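Local coordinates for 3,5-epimerase/4-reductase (Arabidopsis thaliana, PDB 4QQR), which catalyses the 3,5-epimerisation of dTDP-4-keto-6-deoxy-glucose and the NADPH-dependent reduction of the resulting keto sugar to dTDP-beta-L-rhamnose, at residues Leu95-Ala98 and Asp99-Glu103; Phe180-Lys183 and Ile184-Glu188; Leu204-Ser207 and Ile208-Lys212; Arg213-Thr216 and Gly217-Phe221; Glu284-Lys288 and Phe289-Pro293. One frame throughout, in Å; residues are numbered along the deposited sequence.

Overall arrangement
Followed from the N terminus, the five contacts come strictly in series: each is a local turn of one continuous stretch, so none spans a long loop, and none nests in or crosses another. Contact 1 ends helix 80-103, at the interface with the second subunit. Contact 2, on helix 180-186, lies on the far side of the chain's centre, its centre about 37 Å from that of contact 1. Contact 3, on helix 200-212, runs directly into contact 4, which leads through a loop into strand 217-220, outermost within this chain's parallel sheet; the two touch through M210 and S207. Contact 5, on helix 282-291, returns to contact 2, where I181 packs on V290, F291 and L286.

Contact 1 (Leu95-Ala98 and Asp99-Glu103); sequences LTLA and DICRE
T96 and I100 lie side by side on one flank of the helix. The T96 carbonyl takes the amide of I100 in a nearly straight bond (N to O 3.2 Å, 175° at the hydrogen), while CG2 of T96 meets CD1 of I100 at 3.8 Å. The same i to i+4 pattern continues through D99 N to L95 O (3.0 Å), C101 N to L97 O (3.1 Å) and R102 N to A98 O (2.9 Å), so four successive carbonyls each have an amide donor. On the flank formed by L97 and C101, CD1 of L97 comes 4.0 Å from SG of C101. With CG anti to the backbone N (chi1 -165°), the D99 carboxylate is carried away from the preceding turn, and its partners lie elsewhere: OD1 is bridged to R49, OD2 to R88 of the second subunit. R102 likewise pairs with E80 of the second subunit, and T96 OG1 bonds back to the carbonyl of A92. A helix end with two of its charged groups, D99 OD2 and R102, paired across the dimer is consistent with the helical-bundle interface common among extended short-chain dehydrogenases/reductases.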
# COMPACT_ATOMS: atom_id res chain seq x y z
N LEU A 95 -8.85 1.74 1.72
CA LEU A 95 -8.42 1.50 3.08
C LEU A 95 -9.26 2.33 4.07
O LEU A 95 -9.66 1.81 5.12
CB LEU A 95 -6.92 1.78 3.25
CG LEU A 95 -5.89 0.65 3.03
CD1 LEU A 95 -6.50 -0.71 3.24
CD2 LEU A 95 -5.26 0.72 1.68
N THR A 96 -9.54 3.59 3.73
CA THR A 96 -10.41 4.45 4.55
C THR A 96 -11.80 3.87 4.71
O THR A 96 -12.36 3.85 5.81
CB THR A 96 -10.52 5.89 4.00
OG1 THR A 96 -9.28 6.57 4.22
CG2 THR A 96 -11.61 6.66 4.71
N LEU A 97 -12.36 3.38 3.60
CA LEU A 97 -13.68 2.73 3.62
C LEU A 97 -13.69 1.46 4.48
O LEU A 97 -14.60 1.27 5.28
CB LEU A 97 -14.18 2.42 2.19
CG LEU A 97 -15.54 1.71 2.09
CD1 LEU A 97 -16.69 2.58 2.53
CD2 LEU A 97 -15.78 1.24 0.70
N ALA A 98 -12.67 0.62 4.34
CA ALA A 98 -12.57 -0.60 5.14
C ALA A 98 -12.53 -0.29 6.64
O ALA A 98 -13.11 -1.00 7.44
CB ALA A 98 -11.33 -1.38 4.75
N ASP A 99 -11.84 0.79 6.97
CA ASP A 99 -11.60 1.20 8.35
C ASP A 99 -12.90 1.58 9.03
O ASP A 99 -13.23 1.07 10.10
CB ASP A 99 -10.66 2.41 8.34
CG ASP A 99 -10.08 2.70 9.69
OD1 ASP A 99 -10.62 3.56 10.41
OD2 ASP A 99 -9.07 2.05 10.04
N ILE A 100 -13.60 2.51 8.39
CA ILE A 100 -14.88 3.01 8.86
C ILE A 100 -15.91 1.87 8.99
O ILE A 100 -16.65 1.80 9.98
CB ILE A 100 -15.37 4.14 7.92
CG1 ILE A 100 -14.44 5.35 8.02
CG2 ILE A 100 -16.81 4.54 8.24
CD1 ILE A 100 -14.71 6.42 6.98
N CYS A 101 -15.94 0.96 8.01
CA CYS A 101 -16.82 -0.18 8.10
C CYS A 101 -16.43 -1.09 9.28
O CYS A 101 -17.29 -1.60 10.01
CB CYS A 101 -16.86 -0.97 6.79
SG CYS A 101 -17.59 -0.10 5.37
N ARG A 102 -15.13 -1.29 9.48
CA ARG A 102 -14.67 -2.15 10.55
C ARG A 102 -15.06 -1.58 11.91
O ARG A 102 -15.64 -2.28 12.74
CB ARG A 102 -13.15 -2.35 10.47
CG ARG A 102 -12.64 -3.32 11.50
CD ARG A 102 -11.14 -3.29 11.57
NE ARG A 102 -10.65 -3.97 12.77
CZ ARG A 102 -10.38 -3.36 13.92
NH1 ARG A 102 -10.54 -2.05 14.03
NH2 ARG A 102 -9.95 -4.06 14.95
N GLU A 103 -14.75 -0.30 12.12
CA GLU A 103 -15.18 0.39 13.33
C GLU A 103 -16.69 0.21 13.57
O GLU A 103 -17.11 -0.04 14.71
CB GLU A 103 -14.83 1.88 13.25
CG GLU A 103 -14.68 2.56 14.64
CD GLU A 103 -15.96 3.28 15.13
OE1 GLU A 103 -16.90 3.46 14.31
OE2 GLU A 103 -16.01 3.66 16.33

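Contact 2 (Phe180-Lys183 and Ile184-Glu188); sequences FITK and IARYE
F180 and I184 stand one turn apart, joined by an almost straight backbone bond from I184 N to F180 O (3.1 Å, 174° at the hydrogen), with A185 N to I181 O following it at 2.7 Å; R186 N also bonds to K183 O at 2.9 Å, the donor sitting above the carbonyl plane. F180 holds CG anti to its backbone N (chi1 179°), which stands the ring out from the helix, and I184, with CG1 beside its own backbone N, lays that carbon over one face, 3.7 Å from the ring centroid and 23° off the normal. This is a CH-pi contact, displaced toward the rim, where CZ and CE2 come nearest. I184 also packs on H229 and L233 of helix 229-239, while the ring meets M168, I170 and M197. An alanine at F180 is likely to strip I184 of the aromatic face it rests on and open a gap between this helix and those loops. Y187 lays one face of its ring against the K183 carbonyl, and its OH runs alongside the lysine's aliphatic root, 3.4 Å from CB. R186, bent at chi2 and chi3, curls back so that T182 OG1 stands about 3.7 Å above the centre of the guanidinium plane. Chemically, then, the F180-I184 pair probably rests on dispersion and CH-pi attraction, and no salt bridge joins the two segments.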
# COMPACT_ATOMS: atom_id res chain seq x y z
N PHE A 180 -15.37 -8.71 -21.72
CA PHE A 180 -14.15 -9.30 -22.25
C PHE A 180 -14.39 -9.95 -23.60
O PHE A 180 -13.54 -9.86 -24.49
CB PHE A 180 -13.54 -10.32 -21.30
CG PHE A 180 -12.29 -10.96 -21.83
CD1 PHE A 180 -11.06 -10.33 -21.71
CD2 PHE A 180 -12.33 -12.20 -22.45
CE1 PHE A 180 -9.91 -10.92 -22.19
CE2 PHE A 180 -11.18 -12.79 -22.95
CZ PHE A 180 -9.96 -12.15 -22.81
N ILE A 181 -15.54 -10.59 -23.74
CA ILE A 181 -15.95 -11.19 -25.01
C ILE A 181 -15.94 -10.17 -26.16
O ILE A 181 -15.26 -10.38 -27.17
CB ILE A 181 -17.37 -11.80 -24.93
CG1 ILE A 181 -17.43 -12.91 -23.88
CG2 ILE A 181 -17.80 -12.35 -26.28
CD1 ILE A 181 -18.80 -13.53 -23.75
N THR A 182 -16.67 -9.07 -26.00
CA THR A 182 -16.75 -8.11 -27.10
C THR A 182 -15.42 -7.40 -27.42
O THR A 182 -15.20 -7.01 -28.56
CB THR A 182 -17.87 -7.08 -26.94
OG1 THR A 182 -17.30 -5.77 -26.79
CG2 THR A 182 -18.74 -7.43 -25.76
N LYS A 183 -14.55 -7.25 -26.42
CA LYS A 183 -13.19 -6.81 -26.68
C LYS A 183 -12.57 -7.75 -27.70
O LYS A 183 -12.27 -7.35 -28.82
CB LYS A 183 -12.33 -6.87 -25.40
CG LYS A 183 -12.58 -5.76 -24.39
CD LYS A 183 -11.61 -5.89 -23.23
CE LYS A 183 -11.75 -4.74 -22.26
NZ LYS A 183 -10.67 -4.78 -21.23
N ILE A 184 -12.41 -9.00 -27.28
CA ILE A 184 -11.79 -10.05 -28.08
C ILE A 184 -12.49 -10.29 -29.42
O ILE A 184 -11.83 -10.53 -30.42
CB ILE A 184 -11.74 -11.35 -27.27
CG1 ILE A 184 -10.93 -11.09 -26.01
CG2 ILE A 184 -11.11 -12.46 -28.06
CD1 ILE A 184 -9.62 -10.42 -26.28
N ALA A 185 -13.81 -10.21 -29.44
CA ALA A 185 -14.56 -10.34 -30.69
C ALA A 185 -14.33 -9.15 -31.64
O ALA A 185 -14.57 -9.25 -32.84
CB ALA A 185 -16.06 -10.52 -30.42
N ARG A 186 -13.89 -8.03 -31.08
CA ARG A 186 -13.71 -6.82 -31.87
C ARG A 186 -12.26 -6.66 -32.30
O ARG A 186 -11.92 -5.74 -33.05
CB ARG A 186 -14.18 -5.57 -31.11
CG ARG A 186 -15.44 -4.94 -31.69
CD ARG A 186 -16.60 -4.97 -30.70
NE ARG A 186 -16.66 -3.76 -29.86
CZ ARG A 186 -17.80 -3.18 -29.49
NH1 ARG A 186 -18.97 -3.69 -29.87
NH2 ARG A 186 -17.78 -2.09 -28.73
N TYR A 187 -11.40 -7.56 -31.84
CA TYR A 187 -9.99 -7.45 -32.17
C TYR A 187 -9.65 -8.21 -33.44
O TYR A 187 -10.45 -9.00 -33.94
CB TYR A 187 -9.14 -7.89 -30.98
CG TYR A 187 -9.39 -7.00 -29.78
CD1 TYR A 187 -9.84 -5.68 -29.96
CD2 TYR A 187 -9.20 -7.45 -28.48
CE1 TYR A 187 -10.09 -4.86 -28.89
CE2 TYR A 187 -9.44 -6.61 -27.39
CZ TYR A 187 -9.89 -5.32 -27.61
OH TYR A 187 -10.14 -4.48 -26.55
N GLU A 188 -8.47 -7.93 -33.98
CA GLU A 188 -8.04 -8.48 -35.27
C GLU A 188 -7.46 -9.89 -35.08
O GLU A 188 -8.04 -10.89 -35.54
CB GLU A 188 -7.01 -7.55 -35.92
CG GLU A 188 -6.34 -6.56 -34.93
CD GLU A 188 -4.94 -6.98 -34.48
OE1 GLU A 188 -4.02 -7.02 -35.33
OE2 GLU A 188 -4.74 -7.27 -33.27

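Contact 3 (Leu204-Ser207 and Ile208-Lys212); sequences LPIS and IEMAK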
# COMPACT_ATOMS: atom_id res chain seq x y z
N LEU A 204 -22.23 -12.17 -9.83
CA LEU A 204 -22.73 -11.01 -9.10
C LEU A 204 -23.89 -11.30 -8.16
O LEU A 204 -23.91 -10.82 -7.03
CB LEU A 204 -23.04 -9.83 -10.03
CG LEU A 204 -21.79 -9.09 -10.50
CD1 LEU A 204 -22.13 -7.75 -11.15
CD2 LEU A 204 -20.85 -8.89 -9.32
N PRO A 205 -24.86 -12.10 -8.60
CA PRO A 205 -25.87 -12.51 -7.61
C PRO A 205 -25.27 -13.20 -6.37
O PRO A 205 -25.65 -12.87 -5.25
CB PRO A 205 -26.77 -13.46 -8.40
CG PRO A 205 -26.69 -12.90 -9.78
CD PRO A 205 -25.28 -12.45 -9.97
N ILE A 206 -24.35 -14.14 -6.59
CA ILE A 206 -23.66 -14.85 -5.51
C ILE A 206 -22.97 -13.90 -4.53
O ILE A 206 -22.98 -14.12 -3.33
CB ILE A 206 -22.61 -15.84 -6.11
CG1 ILE A 206 -23.33 -17.10 -6.65
CG2 ILE A 206 -21.51 -16.19 -5.08
CD1 ILE A 206 -22.51 -17.93 -7.62
N SER A 207 -22.40 -12.82 -5.05
CA SER A 207 -21.76 -11.85 -4.17
C SER A 207 -22.77 -11.18 -3.25
O SER A 207 -22.45 -10.90 -2.09
CB SER A 207 -20.90 -10.84 -4.95
OG SER A 207 -21.69 -9.88 -5.62
N ILE A 208 -23.99 -10.93 -3.74
CA ILE A 208 -25.05 -10.43 -2.85
C ILE A 208 -25.25 -11.43 -1.69
O ILE A 208 -25.44 -11.03 -0.53
CB ILE A 208 -26.43 -10.22 -3.56
CG1 ILE A 208 -26.33 -9.29 -4.78
CG2 ILE A 208 -27.45 -9.70 -2.58
CD1 ILE A 208 -25.62 -8.00 -4.55
N GLU A 209 -25.18 -12.72 -2.02
CA GLU A 209 -25.42 -13.79 -1.04
C GLU A 209 -24.30 -13.93 -0.02
O GLU A 209 -24.54 -14.33 1.12
CB GLU A 209 -25.66 -15.15 -1.74
CG GLU A 209 -26.88 -15.15 -2.67
CD GLU A 209 -28.18 -14.85 -1.93
OE1 GLU A 209 -28.32 -15.35 -0.77
OE2 GLU A 209 -29.05 -14.13 -2.50
N MET A 210 -23.08 -13.59 -0.45
CA MET A 210 -21.90 -13.66 0.42
C MET A 210 -22.02 -12.63 1.51
O MET A 210 -21.75 -12.93 2.68
CB MET A 210 -20.61 -13.45 -0.38
CG MET A 210 -20.37 -14.55 -1.42
SD MET A 210 -18.79 -14.41 -2.27
CE MET A 210 -17.67 -15.04 -1.03
N ALA A 211 -22.45 -11.43 1.12
CA ALA A 211 -22.82 -10.37 2.05
C ALA A 211 -23.89 -10.86 3.04
O ALA A 211 -23.71 -10.75 4.25
CB ALA A 211 -23.32 -9.15 1.30
N LYS A 212 -24.98 -11.41 2.52
CA LYS A 212 -26.04 -11.92 3.38
C LYS A 212 -25.51 -12.94 4.40
O LYS A 212 -26.00 -13.00 5.52
CB LYS A 212 -27.17 -12.52 2.55
CG LYS A 212 -28.08 -11.48 1.84
CD LYS A 212 -29.05 -12.17 0.88
CE LYS A 212 -30.18 -11.25 0.46
NZ LYS A 212 -30.89 -11.70 -0.81
O HOH W 1 -28.39 -12.97 -4.85
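CG2 of I206 stands anti to that residue's backbone N, and M210 sends CG off beside its own N (chi1 -64°); together these torsions bring the two carbons to 4.2 Å, where the side chains pass each other at a slant. The backbone beneath is joined by M210 N to I206 O, 2.9 Å and in the carbonyl plane. Further out, M210 bends at chi3 (78°), and its end leaves this turn to pack on L215 and F221. S207 places OG between its backbone N and carbonyl carbon (chi1 75°), the crowded position, which aims the hydroxyl back along the helix at L204 O, 2.8 Å away. That oxygen also receives I208 N at 3.3 Å, so two donors grip it. OG is bonded in addition to the hydroxyl of Y111, a residue assigned to the NADPH site by similarity, and the serine thus links a helix carbonyl to the probable cofactor pocket. The helix, 200-212, is one of those packed on the parallel sheet of the Rossmann fold: I208 and A211 lie on F65 of strand 63-66, and L204 on I24 and L27 of helix 23-34. P205 has no amide hydrogen to give to the turn before, and the helix kinks there, yet its carbonyl is well used. It accepts E209 N in plane at 3.3 Å and a water at 2.8 Å, and the same water donates to E209 OE2 at 2.7 Å. Folded back at chi2, the E209 carboxylate is within reach of this water and also forms a weak, long salt bridge with K212 NZ, 3.5 Å from OE2.

Contact 4 (Arg213-Thr216 and Gly217-Phe221); sequences RNLT and GIYNF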
# COMPACT_ATOMS: atom_id res chain seq x y z
N ARG A 213 -24.48 -13.71 4.03
CA ARG A 213 -23.92 -14.73 4.90
C ARG A 213 -22.78 -14.21 5.73
O ARG A 213 -22.09 -14.97 6.40
CB ARG A 213 -23.42 -15.91 4.09
CG ARG A 213 -24.49 -16.59 3.31
CD ARG A 213 -23.94 -17.82 2.60
NE ARG A 213 -24.86 -18.30 1.58
CZ ARG A 213 -24.64 -19.34 0.79
NH1 ARG A 213 -23.51 -20.04 0.89
NH2 ARG A 213 -25.56 -19.67 -0.11
N ASN A 214 -22.56 -12.90 5.67
CA ASN A 214 -21.43 -12.26 6.34
C ASN A 214 -20.05 -12.91 6.10
O ASN A 214 -19.25 -13.08 7.03
CB ASN A 214 -21.74 -12.13 7.83
CG ASN A 214 -23.09 -11.47 8.09
OD1 ASN A 214 -23.38 -10.40 7.55
ND2 ASN A 214 -23.92 -12.12 8.90
N LEU A 215 -19.77 -13.27 4.85
CA LEU A 215 -18.48 -13.88 4.50
C LEU A 215 -17.33 -12.88 4.55
O LEU A 215 -17.53 -11.69 4.33
CB LEU A 215 -18.54 -14.54 3.12
CG LEU A 215 -19.51 -15.71 3.03
CD1 LEU A 215 -19.37 -16.43 1.68
CD2 LEU A 215 -19.28 -16.66 4.19
N THR A 216 -16.13 -13.36 4.85
CA THR A 216 -14.96 -12.48 4.96
C THR A 216 -13.68 -13.19 4.53
O THR A 216 -13.68 -14.39 4.30
CB THR A 216 -14.81 -11.90 6.40
OG1 THR A 216 -15.17 -12.90 7.37
CG2 THR A 216 -15.72 -10.70 6.59
N GLY A 217 -12.59 -12.44 4.42
CA GLY A 217 -11.35 -12.97 3.90
C GLY A 217 -11.32 -12.86 2.38
O GLY A 217 -12.11 -12.13 1.77
N ILE A 218 -10.40 -13.59 1.76
CA ILE A 218 -10.23 -13.55 0.32
C ILE A 218 -11.01 -14.68 -0.36
O ILE A 218 -10.99 -15.81 0.11
CB ILE A 218 -8.73 -13.61 -0.05
CG1 ILE A 218 -8.02 -12.34 0.42
CG2 ILE A 218 -8.54 -13.80 -1.55
CD1 ILE A 218 -6.49 -12.41 0.39
N TYR A 219 -11.71 -14.38 -1.45
CA TYR A 219 -12.24 -15.43 -2.31
C TYR A 219 -11.82 -15.19 -3.75
O TYR A 219 -12.04 -14.11 -4.30
CB TYR A 219 -13.77 -15.50 -2.26
CG TYR A 219 -14.35 -16.00 -0.97
CD1 TYR A 219 -14.42 -15.17 0.14
CD2 TYR A 219 -14.85 -17.30 -0.86
CE1 TYR A 219 -14.96 -15.62 1.34
CE2 TYR A 219 -15.39 -17.76 0.34
CZ TYR A 219 -15.44 -16.90 1.44
OH TYR A 219 -15.96 -17.30 2.65
N ASN A 220 -11.20 -16.21 -4.35
CA ASN A 220 -11.07 -16.30 -5.79
C ASN A 220 -12.50 -16.27 -6.32
O ASN A 220 -13.36 -17.00 -5.84
CB ASN A 220 -10.37 -17.61 -6.20
CG ASN A 220 -8.84 -17.57 -6.00
OD1 ASN A 220 -8.22 -16.50 -5.90
ND2 ASN A 220 -8.24 -18.74 -5.97
N PHE A 221 -12.76 -15.39 -7.29
CA PHE A 221 -14.14 -15.08 -7.70
C PHE A 221 -14.30 -15.18 -9.22
O PHE A 221 -14.85 -14.29 -9.87
CB PHE A 221 -14.56 -13.69 -7.16
CG PHE A 221 -16.04 -13.56 -6.91
CD1 PHE A 221 -16.67 -14.37 -5.97
CD2 PHE A 221 -16.81 -12.65 -7.60
CE1 PHE A 221 -18.01 -14.27 -5.73
CE2 PHE A 221 -18.17 -12.55 -7.36
CZ PHE A 221 -18.76 -13.37 -6.42
O HOH W 2 -15.84 -15.93 4.86
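A Schellman motif ends helix 200-212, and L215 and T216, which follow it, fold against Y219 of strand 217-220, outermost in this chain's parallel Rossmann sheet. N214, with positive phi, is the C-prime residue: its N pairs with A211 O, and the amide of L215 reaches back to M210 O at 3.0 Å. L215 and Y219 then cross at about a right angle. Each methyl of L215, CD1 and CD2, lies 3.7 Å from Y219 OH, and CD1 is 4.0 Å from CZ, so the leucine meets the phenol end of the ring. Its approach to the ring is oblique, as is that of T216 O, which comes 3.5 Å from CE1. One water, in the plane of the tyrosine ring at its edge, accepts T216 N at 2.6 Å and is bonded to Y219 OH at 2.6 Å. Between loop and strand, G217 adopts phi 86° and psi -164°, angles that would press a CB against the preceding carbonyl oxygen and so call for glycine. G217 and Y219 bond through their backbones to strand 161-166, the Y219 ring packs on M210 of the preceding helix and on L272, and K271 of helix 270-275 adds a cation-pi contact.

Contact 5 (Glu284-Lys288 and Phe289-Pro293); sequences ESLIK and FVFEP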
# COMPACT_ATOMS: atom_id res chain seq x y z
N GLU A 284 -19.93 -24.09 -19.27
CA GLU A 284 -21.37 -24.25 -19.09
C GLU A 284 -22.01 -22.92 -18.69
O GLU A 284 -23.13 -22.61 -19.11
CB GLU A 284 -21.74 -25.40 -18.13
CG GLU A 284 -20.88 -25.54 -16.86
CD GLU A 284 -21.55 -26.38 -15.74
OE1 GLU A 284 -22.46 -27.19 -16.06
OE2 GLU A 284 -21.18 -26.22 -14.55
N SER A 285 -21.29 -22.12 -17.90
CA SER A 285 -21.80 -20.82 -17.44
C SER A 285 -21.87 -19.83 -18.59
O SER A 285 -22.84 -19.07 -18.71
CB SER A 285 -20.94 -20.27 -16.30
OG SER A 285 -21.48 -19.07 -15.77
N LEU A 286 -20.84 -19.84 -19.43
CA LEU A 286 -20.87 -19.10 -20.70
C LEU A 286 -22.08 -19.48 -21.56
O LEU A 286 -22.81 -18.60 -22.01
CB LEU A 286 -19.57 -19.33 -21.49
CG LEU A 286 -18.35 -18.53 -21.04
CD1 LEU A 286 -17.09 -19.14 -21.59
CD2 LEU A 286 -18.49 -17.09 -21.49
N ILE A 287 -22.28 -20.78 -21.80
CA ILE A 287 -23.41 -21.24 -22.60
C ILE A 287 -24.75 -20.76 -22.05
O ILE A 287 -25.57 -20.19 -22.77
CB ILE A 287 -23.47 -22.80 -22.74
CG1 ILE A 287 -22.34 -23.31 -23.65
CG2 ILE A 287 -24.81 -23.24 -23.28
CD1 ILE A 287 -22.14 -22.47 -24.90
N LYS A 288 -24.96 -21.00 -20.76
CA LYS A 288 -26.25 -20.79 -20.13
C LYS A 288 -26.57 -19.32 -19.88
O LYS A 288 -27.73 -18.90 -20.02
CB LYS A 288 -26.32 -21.58 -18.81
CG LYS A 288 -27.43 -21.12 -17.90
CD LYS A 288 -27.41 -21.84 -16.57
CE LYS A 288 -28.68 -21.54 -15.78
NZ LYS A 288 -29.90 -21.82 -16.62
N PHE A 289 -25.56 -18.53 -19.54
CA PHE A 289 -25.82 -17.15 -19.12
C PHE A 289 -25.55 -16.15 -20.21
O PHE A 289 -26.12 -15.05 -20.21
CB PHE A 289 -24.99 -16.78 -17.90
CG PHE A 289 -25.42 -17.46 -16.64
CD1 PHE A 289 -26.46 -16.94 -15.88
CD2 PHE A 289 -24.79 -18.62 -16.22
CE1 PHE A 289 -26.86 -17.57 -14.73
CE2 PHE A 289 -25.17 -19.25 -15.06
CZ PHE A 289 -26.21 -18.74 -14.31
N VAL A 290 -24.66 -16.51 -21.13
CA VAL A 290 -24.19 -15.53 -22.11
C VAL A 290 -24.66 -15.83 -23.52
O VAL A 290 -25.35 -15.01 -24.13
CB VAL A 290 -22.65 -15.35 -22.05
CG1 VAL A 290 -22.20 -14.33 -23.07
CG2 VAL A 290 -22.24 -14.91 -20.64
N PHE A 291 -24.32 -17.00 -24.03
CA PHE A 291 -24.55 -17.33 -25.44
C PHE A 291 -25.97 -17.80 -25.82
O PHE A 291 -26.54 -17.31 -26.81
CB PHE A 291 -23.50 -18.32 -25.93
CG PHE A 291 -22.10 -17.76 -25.96
CD1 PHE A 291 -21.77 -16.73 -26.84
CD2 PHE A 291 -21.11 -18.25 -25.12
CE1 PHE A 291 -20.49 -16.21 -26.88
CE2 PHE A 291 -19.82 -17.73 -25.16
CZ PHE A 291 -19.51 -16.71 -26.03
N GLU A 292 -26.55 -18.73 -25.06
CA GLU A 292 -27.92 -19.19 -25.34
C GLU A 292 -29.02 -18.11 -25.30
O GLU A 292 -29.90 -18.11 -26.15
CB GLU A 292 -28.31 -20.39 -24.47
CG GLU A 292 -27.84 -21.72 -25.02
CD GLU A 292 -28.22 -22.88 -24.12
OE1 GLU A 292 -28.83 -22.61 -23.06
OE2 GLU A 292 -27.92 -24.05 -24.46
N PRO A 293 -28.98 -17.20 -24.31
CA PRO A 293 -30.01 -16.15 -24.37
C PRO A 293 -29.60 -14.99 -25.28
O PRO A 293 -30.07 -13.86 -25.13
CB PRO A 293 -30.12 -15.68 -22.91
CG PRO A 293 -28.74 -15.90 -22.35
CD PRO A 293 -28.17 -17.11 -23.07
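K288 lays its aliphatic chain obliquely across the ring of F289, its neighbour in sequence. CB starts beside the peptide joining the two. Because CG is anti to the backbone N (chi1 163°), it comes over one face of the ring, 4.2 Å from the centroid and 19° off the normal, a CH-pi contact shifted toward the rim. CD moves on to CE2 at 3.7 Å and CE to CZ at 4.0 Å, after which the bend at chi4 leaves NZ 5.6 Å from the centroid, at most a weak cation-pi attraction. S285 OG lies 3.4 Å from CD2 of F289, though its hydrogen bond goes to E202. The backbone widens into a pi-type turn in helix 282-291: L286 O accepts both V290 N (2.9 Å) and F291 N (3.0 Å), and E292 N reaches five residues back to I287 O. The fifth-residue spacing sets L286 and F291 side by side, CD2 of the leucine 4.0 Å from CE2. A serine in place of F289 would probably leave the lysine's methylenes without their supporting face. V290 and F291 pack on I181 of helix 180-186, and I287 on M235 and Y239 of helix 229-239.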